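Local atomic coordinates of glucoamylase (Thermoanaerobacterium thermosaccharolyticum, PDB entry 1LF6), a protein that hydrolyses terminal 1,4-linked alpha-D-glucose residues one after another from the non-reducing ends of glucan chains, releasing beta-D-glucose. Residues V206-T211 / N229-A234; P401-Y406 / L455-Y460; W437-G442 / Y574-D579. All blocks are in the same frame, centred on the assembly; numbering follows the deposited sequence.

Contact 1: residues V206-T211 / N229-A234; sequences VNDIMT and NIIEGA
I231, on strand 230-236, meets the N-cap of helix 209-216 and shows how an aliphatic chain can seat the first turn of a helix on a sheet. Its CB lies 3.8 Å from D208 CB, and CG1 climbs alongside the same carbon. CD1 then ends 3.2 Å from D208 OD1, a van der Waals contact with the carboxylate. The other branch, CG2, faces I209 CG2 at 4.4 Å. One residue pair further on, I209 lies across bare backbone: I209 CB is 3.9 Å from G233 CA, where the strand has no side chain to hold it off. I209 also touches Y152 and A154 of the neighbouring strand 150-157, while E232 points away from the helix onto L179 and A181 of the second sheet. The short helix therefore lies on the outer side of the N-terminal beta-sandwich. D208 CG stands between backbone N and carbonyl carbon (chi1 52°), and its OD2 accepts from T211 OG1 inside its own segment, in a bond modelled so short that its length is doubtful. What joins helix to strand here is van der Waals packing, including a methyl against a carboxylate oxygen.

Contact 2: residues P401-Y406 / L455-Y460; sequences PIILSY and LTCAAY
Helices 395-407 and 445-464 pass with their short segments 8.4 Å apart at the axes and their N-to-C directions 44° apart, close enough for I403 and C457 to bring their CA atoms within 5.8 Å. C457 lies at the middle of this interface. Its thiol stands anti to the carbonyl carbon, which directs SG between I403 and the ring of Y406. SG lies 4.5 Å from the Y406 ring centroid and approaches obliquely, a cysteine sulfur-aromatic contact; C457 CB meanwhile packs on Y406 CB at 3.7 Å. On one flank, I402 uses its CG2 branch, which lies 3.7 Å from A458 N and also touches the methyl of A458. On the other flank the two tyrosines make a T-shaped pair. Y406 presents its CD2-CE2 edge to one face of Y460, the planes 88° apart and the centroids 5.0 Å apart, with Y406 CE2 toward the rim of the Y460 ring. Y406 reaches there because its CG is anti to the backbone N (chi1 163°), swinging the ring across to the other helix, and its hydroxyl is held by a hydrogen bond to D676. The pairing suits the (alpha/alpha) barrel of family 15, in which helices two apart in sequence can pack side by side. Helix 414-428, which comes between them in the chain, meets I402 through L421 and A458 through V418, while I677 of the C-terminal helix 676-682 covers both tyrosines.

Contact 3: residues W437-G442 / Y574-D579; sequences WEEIGG and YRYNHD
W437 and R575 form a cation-pi contact, reinforced by a salt bridge, between two irregular loops of the catalytic domain, one preceding helix 445-464 and the other following strand 570-573. R575 bends at chi3 (88°) and lays its NE 3.5 Å above one face of the indole, toward the rim. The guanidinium is steeply tilted, its plane 60° from the ring, and R575 CZ is 4.2 Å from the centroid of the five-membered ring. R575 NH2 also pairs with E439 OE2 at 3.5 Å and, within its own loop, with D579 OD1, so one cation bridges two carboxylates, though both pairings are long and the hydrogen bond to D579 is weak. A water accepts from R575 NH1 at 2.6 Å and lies within hydrogen-bonding distance of W437 O, joining the loops again. These links flank the GH15 active site: E438 is probably the proton donor, and E435, probably the proton acceptor, takes the backbone N-H groups of W437, E439 and I440 on its carboxylate. W437 NE1 is itself bonded to D533, fixing the indole while its CD1 touches Y576 CD2 at 3.7 Å. Y576 begins a type II turn to D579 and brings its OH 2.6 Å from E439 OE1, an oxygen also engaged in a salt bridge with R504.

In the fold
From the N terminus, contact 1 comes first, closing a short loop of 17 residues inside the beta-sandwich domain before the chain enters the helical barrel. There contact 2 opens at 401-406, contact 3 opens at 437-442 before contact 2 has closed at 455-460, and contact 3 closes only at 574-579; the two therefore cross. They do not touch, their nearest atoms being about 13 Å apart, but helix 445-464 starts just beyond the 437-442 loop and carries 455-460, linking the 437-442 loop with the helix packing of contact 2. Contacts 1 and 2 lie on opposite sides of the chain's centre, about 55 Å apart between centres, one in the N-terminal beta-sandwich and the other in the helical barrel.

Contact 1: residues V206-T211 / N229-A234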
loop_
_atom_site.group_PDB
_atom_site.type_symbol
_atom_site.label_atom_id
_atom_site.label_comp_id
_atom_site.label_asym_id
_atom_site.label_seq_id
_atom_site.Cartn_x
_atom_site.Cartn_y
_atom_site.Cartn_z
ATOM N N VAL A 206 10.176 -29.984 1.002
ATOM C CA VAL A 206 10.151 -31.442 1.054
ATOM C C VAL A 206 10.692 -31.998 -0.259
ATOM O O VAL A 206 11.791 -32.550 -0.304
ATOM C CB VAL A 206 8.721 -31.975 1.276
ATOM C CG1 VAL A 206 8.745 -33.492 1.383
ATOM C CG2 VAL A 206 8.132 -31.365 2.538
ATOM N N ASN A 207 9.912 -31.849 -1.324
ATOM C CA ASN A 207 10.322 -32.317 -2.642
ATOM C C ASN A 207 9.945 -31.312 -3.725
ATOM O O ASN A 207 9.604 -31.688 -4.848
ATOM C CB ASN A 207 9.696 -33.681 -2.952
ATOM C CG ASN A 207 8.218 -33.734 -2.627
ATOM O OD1 ASN A 207 7.457 -32.828 -2.974
ATOM N ND2 ASN A 207 7.799 -34.807 -1.969
ATOM N N ASP A 208 10.007 -30.032 -3.376
ATOM C CA ASP A 208 9.694 -28.962 -4.314
ATOM C C ASP A 208 10.873 -28.769 -5.264
ATOM O O ASP A 208 11.972 -29.267 -5.015
ATOM C CB ASP A 208 9.418 -27.659 -3.562
ATOM C CG ASP A 208 10.520 -27.308 -2.581
ATOM O OD1 ASP A 208 11.009 -26.164 -2.625
ATOM O OD2 ASP A 208 10.890 -28.175 -1.763
ATOM N N ILE A 209 10.641 -28.032 -6.342
ATOM C CA ILE A 209 11.671 -27.786 -7.343
ATOM C C ILE A 209 12.971 -27.243 -6.729
ATOM O O ILE A 209 14.063 -27.686 -7.087
ATOM C CB ILE A 209 11.125 -26.821 -8.445
ATOM C CG1 ILE A 209 11.738 -27.166 -9.809
ATOM C CG2 ILE A 209 11.377 -25.375 -8.066
ATOM C CD1 ILE A 209 13.233 -26.995 -9.902
ATOM N N MET A 210 12.855 -26.308 -5.790
ATOM C CA MET A 210 14.031 -25.715 -5.150
ATOM C C MET A 210 14.855 -26.755 -4.394
ATOM O O MET A 210 16.081 -26.766 -4.483
ATOM C CB MET A 210 13.600 -24.603 -4.184
ATOM C CG MET A 210 14.748 -23.833 -3.540
ATOM S SD MET A 210 15.660 -22.787 -4.703
ATOM C CE MET A 210 17.107 -23.769 -4.997
ATOM N N THR A 211 14.181 -27.626 -3.650
ATOM C CA THR A 211 14.874 -28.656 -2.883
ATOM C C THR A 211 15.498 -29.690 -3.815
ATOM O O THR A 211 16.603 -30.177 -3.575
ATOM C CB THR A 211 13.913 -29.386 -1.915
ATOM O OG1 THR A 211 13.264 -28.432 -1.063
ATOM C CG2 THR A 211 14.684 -30.382 -1.052
ATOM N N ASN A 229 1.168 -26.922 1.087
ATOM C CA ASN A 229 2.074 -25.819 0.784
ATOM C C ASN A 229 2.919 -26.318 -0.379
ATOM O O ASN A 229 3.966 -26.932 -0.192
ATOM C CB ASN A 229 2.965 -25.478 1.981
ATOM C CG ASN A 229 2.292 -24.520 2.951
ATOM O OD1 ASN A 229 1.475 -24.920 3.774
ATOM N ND2 ASN A 229 2.626 -23.238 2.839
ATOM N N ILE A 230 2.444 -26.051 -1.587
ATOM C CA ILE A 230 3.116 -26.524 -2.783
ATOM C C ILE A 230 3.882 -25.474 -3.574
ATOM O O ILE A 230 3.752 -24.274 -3.348
ATOM C CB ILE A 230 2.101 -27.179 -3.724
ATOM C CG1 ILE A 230 1.101 -26.131 -4.215
ATOM C CG2 ILE A 230 1.361 -28.290 -2.988
ATOM C CD1 ILE A 230 0.097 -26.653 -5.226
ATOM N N ILE A 231 4.686 -25.962 -4.512
ATOM C CA ILE A 231 5.478 -25.122 -5.397
ATOM C C ILE A 231 5.409 -25.759 -6.786
ATOM O O ILE A 231 5.818 -26.908 -6.981
ATOM C CB ILE A 231 6.938 -25.051 -4.927
ATOM C CG1 ILE A 231 6.988 -24.438 -3.525
ATOM C CG2 ILE A 231 7.769 -24.235 -5.917
ATOM C CD1 ILE A 231 8.364 -24.369 -2.938
ATOM N N GLU A 232 4.861 -25.025 -7.743
ATOM C CA GLU A 232 4.745 -25.537 -9.095
ATOM C C GLU A 232 5.976 -25.121 -9.887
ATOM O O GLU A 232 6.113 -23.966 -10.284
ATOM C CB GLU A 232 3.446 -25.026 -9.727
ATOM C CG GLU A 232 2.233 -25.473 -8.921
ATOM C CD GLU A 232 0.910 -25.301 -9.638
ATOM O OE1 GLU A 232 -0.037 -26.044 -9.293
ATOM O OE2 GLU A 232 0.804 -24.430 -10.533
ATOM N N GLY A 233 6.885 -26.076 -10.073
ATOM C CA GLY A 233 8.120 -25.816 -10.790
ATOM C C GLY A 233 8.123 -26.339 -12.213
ATOM O O GLY A 233 7.376 -27.256 -12.557
ATOM N N ALA A 234 8.967 -25.742 -13.047
ATOM C CA ALA A 234 9.073 -26.144 -14.439
ATOM C C ALA A 234 10.408 -25.696 -15.004
ATOM O O ALA A 234 10.956 -24.670 -14.597
ATOM C CB ALA A 234 7.931 -25.538 -15.252
#

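Contact 2: residues P401-Y406 / L455-Y460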
loop_
_atom_site.group_PDB
_atom_site.type_symbol
_atom_site.label_atom_id
_atom_site.label_comp_id
_atom_site.label_asym_id
_atom_site.label_seq_id
_atom_site.Cartn_x
_atom_site.Cartn_y
_atom_site.Cartn_z
ATOM N N PRO A 401 -14.773 12.318 6.229
ATOM C CA PRO A 401 -15.714 12.213 5.113
ATOM C C PRO A 401 -16.579 13.471 4.969
ATOM O O PRO A 401 -17.002 13.814 3.861
ATOM C CB PRO A 401 -16.515 10.951 5.443
ATOM C CG PRO A 401 -16.292 10.751 6.924
ATOM C CD PRO A 401 -14.873 11.152 7.122
ATOM N N ILE A 402 -16.828 14.162 6.080
ATOM C CA ILE A 402 -17.622 15.387 6.034
ATOM C C ILE A 402 -16.810 16.474 5.344
ATOM O O ILE A 402 -17.326 17.208 4.506
ATOM C CB ILE A 402 -17.988 15.920 7.442
ATOM C CG1 ILE A 402 -18.803 14.887 8.220
ATOM C CG2 ILE A 402 -18.771 17.225 7.297
ATOM C CD1 ILE A 402 -19.085 15.300 9.662
ATOM N N ILE A 403 -15.537 16.574 5.714
ATOM C CA ILE A 403 -14.650 17.573 5.136
ATOM C C ILE A 403 -14.524 17.347 3.629
ATOM O O ILE A 403 -14.504 18.303 2.855
ATOM C CB ILE A 403 -13.250 17.521 5.801
ATOM C CG1 ILE A 403 -13.393 17.766 7.312
ATOM C CG2 ILE A 403 -12.325 18.573 5.186
ATOM C CD1 ILE A 403 -12.107 17.602 8.089
ATOM N N LEU A 404 -14.455 16.082 3.220
ATOM C CA LEU A 404 -14.346 15.738 1.806
ATOM C C LEU A 404 -15.650 16.104 1.077
ATOM O O LEU A 404 -15.622 16.589 -0.045
ATOM C CB LEU A 404 -14.061 14.240 1.644
ATOM C CG LEU A 404 -13.833 13.712 0.222
ATOM C CD1 LEU A 404 -12.691 14.447 -0.436
ATOM C CD2 LEU A 404 -13.535 12.210 0.280
ATOM N N SER A 405 -16.788 15.861 1.721
ATOM C CA SER A 405 -18.074 16.188 1.127
ATOM C C SER A 405 -18.116 17.681 0.823
ATOM O O SER A 405 -18.649 18.113 -0.202
ATOM C CB SER A 405 -19.213 15.823 2.081
ATOM O OG SER A 405 -19.350 14.419 2.187
ATOM N N TYR A 406 -17.537 18.469 1.720
ATOM C CA TYR A 406 -17.500 19.909 1.551
ATOM C C TYR A 406 -16.621 20.333 0.374
ATOM O O TYR A 406 -17.027 21.147 -0.449
ATOM C CB TYR A 406 -17.001 20.580 2.832
ATOM C CG TYR A 406 -16.551 22.002 2.614
ATOM C CD1 TYR A 406 -15.197 22.311 2.486
ATOM C CD2 TYR A 406 -17.481 23.030 2.465
ATOM C CE1 TYR A 406 -14.781 23.602 2.207
ATOM C CE2 TYR A 406 -17.076 24.326 2.185
ATOM C CZ TYR A 406 -15.726 24.602 2.053
ATOM O OH TYR A 406 -15.328 25.872 1.731
ATOM N N LEU A 455 -17.070 19.574 11.859
ATOM C CA LEU A 455 -18.328 20.165 12.292
ATOM C C LEU A 455 -18.561 21.510 11.599
ATOM O O LEU A 455 -19.703 21.890 11.345
ATOM C CB LEU A 455 -18.360 20.331 13.819
ATOM C CG LEU A 455 -18.440 19.043 14.657
ATOM C CD1 LEU A 455 -18.480 19.402 16.135
ATOM C CD2 LEU A 455 -19.682 18.242 14.286
ATOM N N THR A 456 -17.481 22.225 11.299
ATOM C CA THR A 456 -17.593 23.503 10.609
ATOM C C THR A 456 -18.083 23.229 9.176
ATOM O O THR A 456 -18.973 23.920 8.671
ATOM C CB THR A 456 -16.225 24.256 10.587
ATOM O OG1 THR A 456 -15.846 24.615 11.926
ATOM C CG2 THR A 456 -16.320 25.522 9.743
ATOM N N CYS A 457 -17.513 22.214 8.525
ATOM C CA CYS A 457 -17.926 21.864 7.168
ATOM C C CYS A 457 -19.359 21.324 7.193
ATOM O O CYS A 457 -20.128 21.539 6.255
ATOM C CB CYS A 457 -16.988 20.812 6.561
ATOM S SG CYS A 457 -15.282 21.369 6.311
ATOM N N ALA A 458 -19.713 20.631 8.273
ATOM C CA ALA A 458 -21.055 20.075 8.408
ATOM C C ALA A 458 -22.070 21.202 8.523
ATOM O O ALA A 458 -23.175 21.112 7.991
ATOM C CB ALA A 458 -21.138 19.169 9.630
ATOM N N ALA A 459 -21.688 22.261 9.227
ATOM C CA ALA A 459 -22.559 23.415 9.406
ATOM C C ALA A 459 -22.771 24.107 8.063
ATOM O O ALA A 459 -23.876 24.552 7.754
ATOM C CB ALA A 459 -21.942 24.384 10.402
ATOM N N TYR A 460 -21.707 24.191 7.272
ATOM C CA TYR A 460 -21.769 24.821 5.955
ATOM C C TYR A 460 -22.737 24.056 5.061
ATOM O O TYR A 460 -23.594 24.645 4.408
ATOM C CB TYR A 460 -20.388 24.814 5.300
ATOM C CG TYR A 460 -20.355 25.453 3.926
ATOM C CD1 TYR A 460 -20.105 26.817 3.778
ATOM C CD2 TYR A 460 -20.570 24.693 2.773
ATOM C CE1 TYR A 460 -20.067 27.410 2.517
ATOM C CE2 TYR A 460 -20.535 25.277 1.507
ATOM C CZ TYR A 460 -20.281 26.635 1.386
ATOM O OH TYR A 460 -20.239 27.219 0.139
#

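Contact 3: residues W437-G442 / Y574-D579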
loop_
_atom_site.group_PDB
_atom_site.type_symbol
_atom_site.label_atom_id
_atom_site.label_comp_id
_atom_site.label_asym_id
_atom_site.label_seq_id
_atom_site.Cartn_x
_atom_site.Cartn_y
_atom_site.Cartn_z
ATOM N N TRP A 437 -3.024 6.997 15.151
ATOM C CA TRP A 437 -2.105 5.870 15.102
ATOM C C TRP A 437 -2.840 4.616 15.596
ATOM O O TRP A 437 -2.275 3.523 15.631
ATOM C CB TRP A 437 -0.861 6.144 15.948
ATOM C CG TRP A 437 -0.065 7.353 15.490
ATOM C CD1 TRP A 437 0.544 8.277 16.292
ATOM C CD2 TRP A 437 0.200 7.766 14.136
ATOM N NE1 TRP A 437 1.163 9.240 15.526
ATOM C CE2 TRP A 437 0.968 8.951 14.201
ATOM C CE3 TRP A 437 -0.138 7.250 12.876
ATOM C CZ2 TRP A 437 1.405 9.631 13.055
ATOM C CZ3 TRP A 437 0.297 7.930 11.732
ATOM C CH2 TRP A 437 1.059 9.108 11.834
ATOM N N GLU A 438 -4.105 4.799 15.975
ATOM C CA GLU A 438 -4.981 3.714 16.433
ATOM C C GLU A 438 -4.513 3.007 17.701
ATOM O O GLU A 438 -4.711 1.797 17.844
ATOM C CB GLU A 438 -5.122 2.679 15.321
ATOM C CG GLU A 438 -5.322 3.279 13.938
ATOM C CD GLU A 438 -5.654 2.231 12.899
ATOM O OE1 GLU A 438 -4.732 1.531 12.428
ATOM O OE2 GLU A 438 -6.850 2.094 12.569
ATOM N N GLU A 439 -3.927 3.749 18.634
ATOM C CA GLU A 439 -3.389 3.123 19.838
ATOM C C GLU A 439 -3.890 3.595 21.194
ATOM O O GLU A 439 -3.932 2.819 22.147
ATOM C CB GLU A 439 -1.862 3.260 19.817
ATOM C CG GLU A 439 -1.243 2.854 18.484
ATOM C CD GLU A 439 0.239 3.178 18.397
ATOM O OE1 GLU A 439 0.650 4.242 18.907
ATOM O OE2 GLU A 439 0.989 2.380 17.799
ATOM N N ILE A 440 -4.277 4.855 21.296
ATOM C CA ILE A 440 -4.693 5.372 22.589
ATOM C C ILE A 440 -5.795 6.411 22.469
ATOM O O ILE A 440 -5.911 7.087 21.441
ATOM C CB ILE A 440 -3.475 5.994 23.297
ATOM C CG1 ILE A 440 -3.833 6.414 24.722
ATOM C CG2 ILE A 440 -2.948 7.165 22.472
ATOM C CD1 ILE A 440 -2.616 6.856 25.521
ATOM N N GLY A 441 -6.598 6.531 23.524
ATOM C CA GLY A 441 -7.684 7.492 23.530
ATOM C C GLY A 441 -7.439 8.700 24.414
ATOM O O GLY A 441 -6.469 8.748 25.173
ATOM N N GLY A 442 -8.337 9.674 24.316
ATOM C CA GLY A 442 -8.216 10.883 25.106
ATOM C C GLY A 442 -8.387 12.107 24.231
ATOM O O GLY A 442 -9.033 12.044 23.183
ATOM N N TYR A 574 9.868 10.767 13.788
ATOM C CA TYR A 574 9.225 9.562 14.332
ATOM C C TYR A 574 7.792 10.029 14.590
ATOM O O TYR A 574 7.541 11.234 14.665
ATOM C CB TYR A 574 9.825 9.163 15.684
ATOM C CG TYR A 574 11.255 8.683 15.655
ATOM C CD1 TYR A 574 11.560 7.370 15.313
ATOM C CD2 TYR A 574 12.306 9.541 15.990
ATOM C CE1 TYR A 574 12.875 6.917 15.308
ATOM C CE2 TYR A 574 13.627 9.099 15.986
ATOM C CZ TYR A 574 13.903 7.786 15.645
ATOM O OH TYR A 574 15.204 7.338 15.652
ATOM N N ARG A 575 6.867 9.090 14.751
ATOM C CA ARG A 575 5.469 9.431 15.027
ATOM C C ARG A 575 5.335 10.052 16.420
ATOM O O ARG A 575 4.466 10.888 16.652
ATOM C CB ARG A 575 4.592 8.182 14.971
ATOM C CG ARG A 575 4.749 7.350 13.719
ATOM C CD ARG A 575 4.350 5.907 14.023
ATOM N NE ARG A 575 2.942 5.640 13.850
ATOM C CZ ARG A 575 2.299 4.619 14.412
ATOM N NH1 ARG A 575 1.004 4.449 14.186
ATOM N NH2 ARG A 575 2.935 3.791 15.223
ATOM N N TYR A 576 6.188 9.613 17.345
ATOM C CA TYR A 576 6.202 10.113 18.729
ATOM C C TYR A 576 7.316 9.397 19.485
ATOM O O TYR A 576 7.786 8.351 19.043
ATOM C CB TYR A 576 4.851 9.861 19.417
ATOM C CG TYR A 576 4.404 8.413 19.413
ATOM C CD1 TYR A 576 4.887 7.504 20.360
ATOM C CD2 TYR A 576 3.513 7.943 18.447
ATOM C CE1 TYR A 576 4.496 6.168 20.344
ATOM C CE2 TYR A 576 3.116 6.602 18.422
ATOM C CZ TYR A 576 3.612 5.725 19.373
ATOM O OH TYR A 576 3.231 4.404 19.342
ATOM N N ASN A 577 7.744 9.951 20.617
ATOM C CA ASN A 577 8.820 9.326 21.386
ATOM C C ASN A 577 8.413 7.955 21.905
ATOM O O ASN A 577 7.280 7.764 22.347
ATOM C CB ASN A 577 9.224 10.186 22.595
ATOM C CG ASN A 577 8.712 11.600 22.513
ATOM O OD1 ASN A 577 7.506 11.833 22.433
ATOM N ND2 ASN A 577 9.632 12.564 22.540
ATOM N N HIS A 578 9.350 7.015 21.844
ATOM C CA HIS A 578 9.153 5.651 22.328
ATOM C C HIS A 578 8.239 4.787 21.470
ATOM O O HIS A 578 7.747 3.751 21.919
ATOM C CB HIS A 578 8.648 5.686 23.772
ATOM C CG HIS A 578 9.488 6.536 24.673
ATOM N ND1 HIS A 578 10.816 6.267 24.920
ATOM C CD2 HIS A 578 9.203 7.675 25.349
ATOM C CE1 HIS A 578 11.315 7.204 25.708
ATOM N NE2 HIS A 578 10.357 8.070 25.983
ATOM N N ASP A 579 8.015 5.214 20.233
ATOM C CA ASP A 579 7.178 4.457 19.311
ATOM C C ASP A 579 7.861 3.105 19.120
ATOM O O ASP A 579 9.073 3.039 18.906
ATOM C CB ASP A 579 7.074 5.205 17.975
ATOM C CG ASP A 579 6.217 4.476 16.949
ATOM O OD1 ASP A 579 5.601 3.442 17.285
ATOM O OD2 ASP A 579 6.157 4.954 15.796
HETATM O O HOH W 1 -0.104 2.166 14.518
#